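Terminal oxygenase component of carbazole (Janthinobacterium sp., PDB 7BUG) catalyses the angular dioxygenation of carbazole at C-9a and C-1, as the Rieske-type terminal oxygenase of carbazole 1,9a-dioxygenase. Local coordinates at residues Pro125-Leu137 with Thr149-Leu161. Residues are numbered along the deposited sequence; the frame is centred on the assembly and turned at random.
Sequences PVQEAKGCVFIYL and TPPNFLDDDMEIL. With MXE (2-methoxyethanol), chain N; CO3 (carbonate ion), chain M.
In the conformer described, K130 reaches across to the backbone of 155-158 and gives two hydrogen bonds there. K130 NZ donates to M158 O at 2.7 Å, in the carbonyl plane and on a lone pair. K130 NZ also donates to D155 O at 2.8 Å, tilted 24° from the carbonyl plane. M158 N, closing the D155-M158 type I turn, meets D155 O from the opposite face. The K130 chain bends at chi2 (-52°) and then runs on extended to these carbonyls. On the way K130 CE passes 3.5 Å from F153 O, which is buried with no hydrogen-bond partner in the model. A water bridges K130 O and I160 O.

K130 crosses I160 at about a right angle, with K130 CB 3.7 Å from I160 CG1. C132 SG sits at the edge of the F153 ring. F153 CE2 also approaches the edge of the F134 ring, 3.9 Å from F134 CZ. A129 CB meets L154 CD2 at 3.8 Å. W285 and F283 pack edge-to-face with F153.

K130 and G131 form the two-residue type I' loop of a β-hairpin, strands 123-129 and 132-137. The hairpin end docks on loop 149-157 and the start of strand 158-167. Here the Rieske-domain sheet meets the catalytic domain, the two-domain build of Rieske oxygenase α subunits.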
ATOM      1  N   PRO A 125       3.401   3.731 -33.402  1.00 12.13           N
ATOM      2  CA  PRO A 125       2.616   4.483 -34.368  1.00 13.00           C
ATOM      3  C   PRO A 125       1.503   5.301 -33.705  1.00 13.35           C
ATOM      4  O   PRO A 125       0.903   4.841 -32.727  1.00 12.85           O
ATOM      5  CB  PRO A 125       2.017   3.425 -35.304  1.00 12.89           C
ATOM      6  CG  PRO A 125       2.897   2.207 -35.124  1.00 13.53           C
ATOM      7  CD  PRO A 125       3.395   2.288 -33.693  1.00 12.80           C
ATOM      8  N   VAL A 126       1.230   6.483 -34.223  1.00 13.42           N
ATOM      9  CA  VAL A 126       0.157   7.390 -33.732  1.00 15.53           C
ATOM     10  C   VAL A 126      -0.589   7.944 -34.912  1.00 17.75           C
ATOM     11  O   VAL A 126       0.080   8.378 -35.868  1.00 17.08           O
ATOM     12  CB  VAL A 126       0.629   8.643 -32.992  1.00 22.13           C
ATOM     13  CG1 VAL A 126      -0.418   9.098 -32.004  1.00 18.88           C
ATOM     14  CG2 VAL A 126       2.014   8.559 -32.427  1.00 23.53           C
ATOM     15  N   GLN A 127      -1.916   7.968 -34.820  1.00 15.67           N
ATOM     16  CA  GLN A 127      -2.795   8.467 -35.914  1.00 19.05           C
ATOM     17  C   GLN A 127      -3.847   9.337 -35.231  1.00 19.72           C
ATOM     18  O   GLN A 127      -4.327   8.942 -34.141  1.00 20.03           O
ATOM     19  CB  GLN A 127      -3.439   7.265 -36.615  1.00 21.58           C
ATOM     20  CG  GLN A 127      -4.244   7.571 -37.864  1.00 29.59           C
ATOM     21  CD  GLN A 127      -4.659   6.285 -38.507  1.00 32.14           C
ATOM     22  OE1 GLN A 127      -4.174   5.198 -38.146  1.00 32.94           O
ATOM     23  NE2 GLN A 127      -5.553   6.406 -39.470  1.00 44.30           N
ATOM     24  N   GLU A 128      -4.277  10.409 -35.874  1.00 16.43           N
ATOM     25  CA  GLU A 128      -5.470  11.156 -35.421  1.00 16.17           C
ATOM     26  C   GLU A 128      -6.601  10.875 -36.388  1.00 15.56           C
ATOM     27  O   GLU A 128      -6.345  10.873 -37.592  1.00 17.90           O
ATOM     28  CB  GLU A 128      -5.188  12.652 -35.470  1.00 20.21           C
ATOM     29  CG  GLU A 128      -3.977  13.029 -34.722  1.00 26.22           C
ATOM     30  CD  GLU A 128      -3.917  14.520 -34.638  1.00 25.95           C
ATOM     31  OE1 GLU A 128      -3.189  15.120 -35.456  1.00 29.27           O
ATOM     32  OE2 GLU A 128      -4.611  15.040 -33.790  1.00 22.72           O
ATOM     33  N   ALA A 129      -7.785  10.572 -35.892  1.00 13.96           N
ATOM     34  CA  ALA A 129      -8.982  10.386 -36.709  1.00 13.66           C
ATOM     35  C   ALA A 129     -10.167  10.892 -35.910  1.00 16.06           C
ATOM     36  O   ALA A 129     -10.252  10.574 -34.722  1.00 14.47           O
ATOM     37  CB  ALA A 129      -9.149   8.956 -37.053  1.00 14.51           C
ATOM     38  N   LYS A 130     -11.001  11.705 -36.515  1.00 17.18           N
ATOM     39  CA  LYS A 130     -12.240  12.225 -35.870  0.50 17.43           C
ATOM     40  C   LYS A 130     -11.914  13.011 -34.589  1.00 17.19           C
ATOM     41  O   LYS A 130     -12.693  12.933 -33.641  1.00 19.16           O
ATOM     42  CB  LYS A 130     -13.208  11.065 -35.613  0.50 18.00           C
ATOM     43  CG  LYS A 130     -13.626  10.304 -36.856  0.50 19.65           C
ATOM     44  CD  LYS A 130     -14.152  11.253 -37.922  0.50 20.93           C
ATOM     45  CE  LYS A 130     -15.157  10.634 -38.857  0.50 21.64           C
ATOM     46  NZ  LYS A 130     -15.595  11.608 -39.886  0.50 21.18           N
ATOM     47  N   GLY A 131     -10.790  13.724 -34.568  1.00 17.49           N
ATOM     48  CA  GLY A 131     -10.348  14.514 -33.418  1.00 17.41           C
ATOM     49  C   GLY A 131      -9.951  13.651 -32.239  1.00 16.01           C
ATOM     50  O   GLY A 131      -9.807  14.204 -31.164  1.00 15.94           O
ATOM     51  N   CYS A 132      -9.668  12.355 -32.472  1.00 14.65           N
ATOM     52  CA  CYS A 132      -9.198  11.420 -31.409  1.00 14.06           C
ATOM     53  C   CYS A 132      -7.788  10.955 -31.731  1.00 13.75           C
ATOM     54  O   CYS A 132      -7.475  10.655 -32.920  1.00 13.95           O
ATOM     55  CB  CYS A 132     -10.111  10.215 -31.278  1.00 14.32           C
ATOM     56  SG  CYS A 132     -11.843  10.673 -30.985  1.00 15.56           S
ATOM     57  N   VAL A 133      -6.955  10.824 -30.697  1.00 12.50           N
ATOM     58  CA  VAL A 133      -5.558  10.378 -30.866  1.00 11.58           C
ATOM     59  C   VAL A 133      -5.493   8.890 -30.544  1.00 11.85           C
ATOM     60  O   VAL A 133      -5.746   8.538 -29.378  1.00 11.39           O
ATOM     61  CB  VAL A 133      -4.611  11.173 -29.956  1.00 11.74           C
ATOM     62  CG1 VAL A 133      -3.178  10.657 -30.004  1.00 13.21           C
ATOM     63  CG2 VAL A 133      -4.676  12.659 -30.265  1.00 13.27           C
ATOM     64  N   PHE A 134      -5.073   8.092 -31.533  1.00 10.84           N
ATOM     65  CA  PHE A 134      -4.942   6.624 -31.365  1.00 11.25           C
ATOM     66  C   PHE A 134      -3.472   6.247 -31.396  1.00 11.37           C
ATOM     67  O   PHE A 134      -2.723   6.712 -32.302  1.00 11.52           O
ATOM     68  CB  PHE A 134      -5.667   5.923 -32.512  1.00 11.99           C
ATOM     69  CG  PHE A 134      -7.157   5.993 -32.482  1.00 11.75           C
ATOM     70  CD1 PHE A 134      -7.872   7.047 -33.037  1.00 11.29           C
ATOM     71  CD2 PHE A 134      -7.863   4.992 -31.852  1.00 11.07           C
ATOM     72  CE1 PHE A 134      -9.265   7.084 -32.944  1.00 12.32           C
ATOM     73  CE2 PHE A 134      -9.249   5.002 -31.846  1.00 11.74           C
ATOM     74  CZ  PHE A 134      -9.940   6.037 -32.416  1.00 11.61           C
ATOM     75  N   ILE A 135      -3.047   5.402 -30.470  1.00 10.42           N
ATOM     76  CA  ILE A 135      -1.685   4.825 -30.450  1.00 10.10           C
ATOM     77  C   ILE A 135      -1.805   3.337 -30.744  1.00 11.01           C
ATOM     78  O   ILE A 135      -2.678   2.700 -30.157  1.00 11.21           O
ATOM     79  CB  ILE A 135      -1.019   5.087 -29.084  1.00 11.70           C
ATOM     80  CG1 ILE A 135      -0.874   6.590 -28.863  1.00 11.42           C
ATOM     81  CG2 ILE A 135       0.308   4.355 -28.951  1.00 12.47           C
ATOM     82  CD1 ILE A 135      -0.356   6.957 -27.517  1.00 12.33           C
ATOM     83  N   TYR A 136      -0.965   2.841 -31.632  1.00 10.62           N
ATOM     84  CA  TYR A 136      -0.862   1.394 -31.889  1.00 10.48           C
ATOM     85  C   TYR A 136       0.120   0.834 -30.890  1.00 11.19           C
ATOM     86  O   TYR A 136       1.317   1.038 -31.060  1.00 11.03           O
ATOM     87  CB  TYR A 136      -0.413   1.138 -33.317  1.00 11.00           C
ATOM     88  CG  TYR A 136      -0.366  -0.340 -33.599  1.00 11.57           C
ATOM     89  CD1 TYR A 136      -1.530  -1.066 -33.724  1.00 12.26           C
ATOM     90  CD2 TYR A 136       0.847  -1.011 -33.708  1.00 13.30           C
ATOM     91  CE1 TYR A 136      -1.496  -2.420 -34.000  1.00 12.33           C
ATOM     92  CE2 TYR A 136       0.880  -2.360 -34.013  1.00 14.48           C
ATOM     93  CZ  TYR A 136      -0.295  -3.057 -34.168  1.00 13.78           C
ATOM     94  OH  TYR A 136      -0.216  -4.394 -34.465  1.00 15.53           O
ATOM     95  N   LEU A 137      -0.376   0.284 -29.779  1.00 12.00           N
ATOM     96  CA  LEU A 137       0.513  -0.271 -28.734  1.00 12.45           C
ATOM     97  C   LEU A 137       0.875  -1.694 -29.165  1.00 13.79           C
ATOM     98  O   LEU A 137       0.252  -2.631 -28.743  1.00 14.72           O
ATOM     99  CB  LEU A 137      -0.143  -0.200 -27.365  1.00 12.33           C
ATOM    100  CG  LEU A 137       0.768  -0.204 -26.143  1.00 12.19           C
ATOM    101  CD1 LEU A 137       1.646  -1.443 -26.041  1.00 12.77           C
ATOM    102  CD2 LEU A 137       1.631   1.037 -26.084  1.00 11.76           C
ATOM    103  N   THR A 149     -11.853  -0.204 -34.782  1.00 14.28           N
ATOM    104  CA  THR A 149     -12.872   0.839 -34.544  1.00 14.98           C
ATOM    105  C   THR A 149     -14.192   0.244 -34.960  1.00 15.64           C
ATOM    106  O   THR A 149     -14.245  -0.630 -35.833  1.00 17.60           O
ATOM    107  CB  THR A 149     -12.601   2.160 -35.271  1.00 17.97           C
ATOM    108  OG1 THR A 149     -12.479   1.912 -36.674  1.00 21.07           O
ATOM    109  CG2 THR A 149     -11.340   2.847 -34.826  1.00 18.27           C
ATOM    110  N   PRO A 150     -15.293   0.616 -34.298  1.00 14.76           N
ATOM    111  CA  PRO A 150     -16.571   0.023 -34.648  1.00 16.59           C
ATOM    112  C   PRO A 150     -16.987   0.510 -36.022  1.00 16.43           C
ATOM    113  O   PRO A 150     -16.579   1.589 -36.462  1.00 15.36           O
ATOM    114  CB  PRO A 150     -17.539   0.600 -33.597  1.00 18.54           C
ATOM    115  CG  PRO A 150     -16.622   0.980 -32.480  1.00 18.03           C
ATOM    116  CD  PRO A 150     -15.356   1.511 -33.131  1.00 16.13           C
ATOM    117  N   PRO A 151     -17.897  -0.215 -36.680  1.00 16.82           N
ATOM    118  CA  PRO A 151     -18.439   0.278 -37.949  1.00 19.31           C
ATOM    119  C   PRO A 151     -19.058   1.684 -37.782  1.00 16.58           C
ATOM    120  O   PRO A 151     -19.664   1.971 -36.743  1.00 17.59           O
ATOM    121  CB  PRO A 151     -19.522  -0.749 -38.313  1.00 20.16           C
ATOM    122  CG  PRO A 151     -19.236  -1.969 -37.485  1.00 20.91           C
ATOM    123  CD  PRO A 151     -18.511  -1.471 -36.245  1.00 20.08           C
ATOM    124  N   ASN A 152     -18.872   2.523 -38.812  1.00 17.19           N
ATOM    125  CA  ASN A 152     -19.425   3.901 -38.993  1.00 20.32           C
ATOM    126  C   ASN A 152     -18.595   4.940 -38.241  1.00 17.40           C
ATOM    127  O   ASN A 152     -18.775   6.106 -38.489  1.00 17.19           O
ATOM    128  CB  ASN A 152     -20.936   3.978 -38.697  1.00 21.68           C
ATOM    129  CG  ASN A 152     -21.723   2.999 -39.563  1.00 27.52           C
ATOM    130  OD1 ASN A 152     -22.055   1.903 -39.132  1.00 28.11           O
ATOM    131  ND2 ASN A 152     -21.903   3.333 -40.838  1.00 26.88           N
ATOM    132  N   PHE A 153     -17.724   4.562 -37.292  1.00 15.89           N
ATOM    133  CA  PHE A 153     -16.952   5.558 -36.534  1.00 15.86           C
ATOM    134  C   PHE A 153     -16.137   6.433 -37.481  1.00 15.24           C
ATOM    135  O   PHE A 153     -16.073   7.659 -37.258  1.00 16.06           O
ATOM    136  CB  PHE A 153     -16.041   4.891 -35.518  1.00 15.81           C
ATOM    137  CG  PHE A 153     -15.231   5.864 -34.703  1.00 14.88           C
ATOM    138  CD1 PHE A 153     -15.829   6.544 -33.662  1.00 14.57           C
ATOM    139  CD2 PHE A 153     -13.903   6.138 -34.998  1.00 14.43           C
ATOM    140  CE1 PHE A 153     -15.115   7.463 -32.910  1.00 14.92           C
ATOM    141  CE2 PHE A 153     -13.197   7.072 -34.265  1.00 14.67           C
ATOM    142  CZ  PHE A 153     -13.801   7.695 -33.183  1.00 15.28           C
ATOM    143  N   LEU A 154     -15.568   5.834 -38.537  1.00 16.93           N
ATOM    144  CA  LEU A 154     -14.708   6.575 -39.497  1.00 18.39           C
ATOM    145  C   LEU A 154     -15.492   7.056 -40.739  1.00 18.93           C
ATOM    146  O   LEU A 154     -14.846   7.546 -41.684  1.00 20.73           O
ATOM    147  CB  LEU A 154     -13.538   5.679 -39.893  1.00 18.23           C
ATOM    148  CG  LEU A 154     -12.589   5.304 -38.755  1.00 18.12           C
ATOM    149  CD1 LEU A 154     -11.549   4.300 -39.241  1.00 19.48           C
ATOM    150  CD2 LEU A 154     -11.912   6.523 -38.153  1.00 20.67           C
ATOM    151  N   ASP A 155     -16.812   6.957 -40.776  1.00 20.79           N
ATOM    152  CA  ASP A 155     -17.597   7.498 -41.934  1.00 19.72           C
ATOM    153  C   ASP A 155     -17.164   8.944 -42.186  1.00 22.51           C
ATOM    154  O   ASP A 155     -17.091   9.699 -41.224  1.00 20.64           O
ATOM    155  CB  ASP A 155     -19.104   7.365 -41.716  1.00 21.55           C
ATOM    156  CG  ASP A 155     -19.586   5.941 -41.889  1.00 22.36           C
ATOM    157  OD1 ASP A 155     -18.740   5.090 -42.227  1.00 25.51           O
ATOM    158  OD2 ASP A 155     -20.788   5.691 -41.637  1.00 28.29           O
ATOM    159  N   ASP A 156     -17.021   9.354 -43.457  1.00 21.39           N
ATOM    160  CA  ASP A 156     -16.631  10.734 -43.827  1.00 28.64           C
ATOM    161  C   ASP A 156     -17.498  11.748 -43.057  1.00 23.99           C
ATOM    162  O   ASP A 156     -16.949  12.779 -42.627  1.00 28.20           O
ATOM    163  CB  ASP A 156     -16.749  10.956 -45.342  1.00 31.36           C
ATOM    164  CG  ASP A 156     -16.332  12.350 -45.792  1.00 42.20           C
ATOM    165  OD1 ASP A 156     -15.220  12.780 -45.397  1.00 43.04           O
ATOM    166  OD2 ASP A 156     -17.142  13.030 -46.498  1.00 52.94           O
ATOM    167  N   ASP A 157     -18.808  11.539 -42.982  1.00 23.57           N
ATOM    168  CA  ASP A 157     -19.750  12.589 -42.499  1.00 26.03           C
ATOM    169  C   ASP A 157     -20.010  12.456 -40.989  1.00 24.54           C
ATOM    170  O   ASP A 157     -20.656  13.327 -40.418  1.00 24.91           O
ATOM    171  CB  ASP A 157     -21.062  12.595 -43.301  1.00 28.44           C
ATOM    172  CG  ASP A 157     -21.959  11.389 -43.106  1.00 37.00           C
ATOM    173  OD1 ASP A 157     -21.439  10.304 -42.685  1.00 40.97           O
ATOM    174  OD2 ASP A 157     -23.200  11.538 -43.357  1.00 42.70           O
ATOM    175  N   MET A 158     -19.449  11.445 -40.339  1.00 22.98           N
ATOM    176  CA  MET A 158     -19.678  11.232 -38.887  1.00 21.49           C
ATOM    177  C   MET A 158     -18.855  12.235 -38.073  1.00 22.72           C
ATOM    178  O   MET A 158     -17.618  12.290 -38.215  1.00 25.02           O
ATOM    179  CB  MET A 158     -19.308   9.799 -38.511  1.00 22.91           C
ATOM    180  CG  MET A 158     -19.652   9.478 -37.065  1.00 22.92           C
ATOM    181  SD  MET A 158     -21.423   9.305 -36.788  1.00 25.93           S
ATOM    182  CE  MET A 158     -21.850   7.869 -37.770  1.00 29.99           C
ATOM    183  N   GLU A 159     -19.532  13.124 -37.340  1.00 19.44           N
ATOM    184  CA  GLU A 159     -18.887  14.097 -36.434  0.50 18.59           C
ATOM    185  C   GLU A 159     -18.831  13.457 -35.046  1.00 17.63           C
ATOM    186  O   GLU A 159     -19.884  12.940 -34.556  1.00 18.62           O
ATOM    187  CB  GLU A 159     -19.596  15.450 -36.436  0.50 20.14           C
ATOM    188  CG  GLU A 159     -19.401  16.192 -37.747  0.50 21.73           C
ATOM    189  CD  GLU A 159     -17.948  16.414 -38.151  0.50 23.76           C
ATOM    190  OE1 GLU A 159     -17.132  16.829 -37.290  0.50 22.90           O
ATOM    191  OE2 GLU A 159     -17.641  16.215 -39.362  0.50 27.81           O
ATOM    192  N   ILE A 160     -17.631  13.443 -34.512  1.00 17.45           N
ATOM    193  CA  ILE A 160     -17.351  12.814 -33.203  1.00 18.31           C
ATOM    194  C   ILE A 160     -17.035  13.901 -32.190  1.00 15.74           C
ATOM    195  O   ILE A 160     -16.186  14.763 -32.435  1.00 16.91           O
ATOM    196  CB  ILE A 160     -16.208  11.813 -33.356  1.00 17.48           C
ATOM    197  CG1 ILE A 160     -16.587  10.606 -34.227  1.00 17.64           C
ATOM    198  CG2 ILE A 160     -15.704  11.411 -31.985  1.00 17.79           C
ATOM    199  CD1 ILE A 160     -17.762   9.777 -33.758  1.00 20.18           C
ATOM    200  N   LEU A 161     -17.677  13.802 -31.034  1.00 16.80           N
ATOM    201  CA  LEU A 161     -17.409  14.693 -29.903  1.00 16.38           C
ATOM    202  C   LEU A 161     -17.330  13.795 -28.666  1.00 16.05           C
ATOM    203  O   LEU A 161     -18.052  12.805 -28.621  1.00 17.81           O
ATOM    204  CB  LEU A 161     -18.527  15.725 -29.809  1.00 19.47           C
ATOM    205  CG  LEU A 161     -18.558  16.747 -30.948  1.00 20.13           C
ATOM    206  CD1 LEU A 161     -19.883  17.518 -30.913  1.00 23.61           C
ATOM    207  CD2 LEU A 161     -17.381  17.668 -30.822  1.00 21.18           C
TER
HETATM  208  O1  MXE N 411      -8.557   2.617 -41.428  1.00 25.27           O
HETATM  209  C1  MXE N 411      -7.748   3.538 -42.136  1.00 36.30           C
HETATM  210  C2  MXE N 411      -6.282   3.149 -42.201  1.00 37.43           C
HETATM  211  O2  MXE N 411      -5.587   3.925 -41.228  1.00 33.34           O
HETATM  212  C3  MXE N 411      -4.668   3.412 -40.332  1.00 26.98           C
HETATM  213  C   CO3 M 410       3.568   6.667 -37.786  1.00 25.18           C
HETATM  214  O1  CO3 M 410       3.005   7.050 -36.698  1.00 21.52           O
HETATM  215  O2  CO3 M 410       4.201   5.485 -37.854  1.00 29.95           O
HETATM  216  O3  CO3 M 410       3.658   7.523 -38.790  1.00 36.38           O
HETATM  217  O   HOH W   1     -13.591  14.671 -31.570  1.00 33.09           O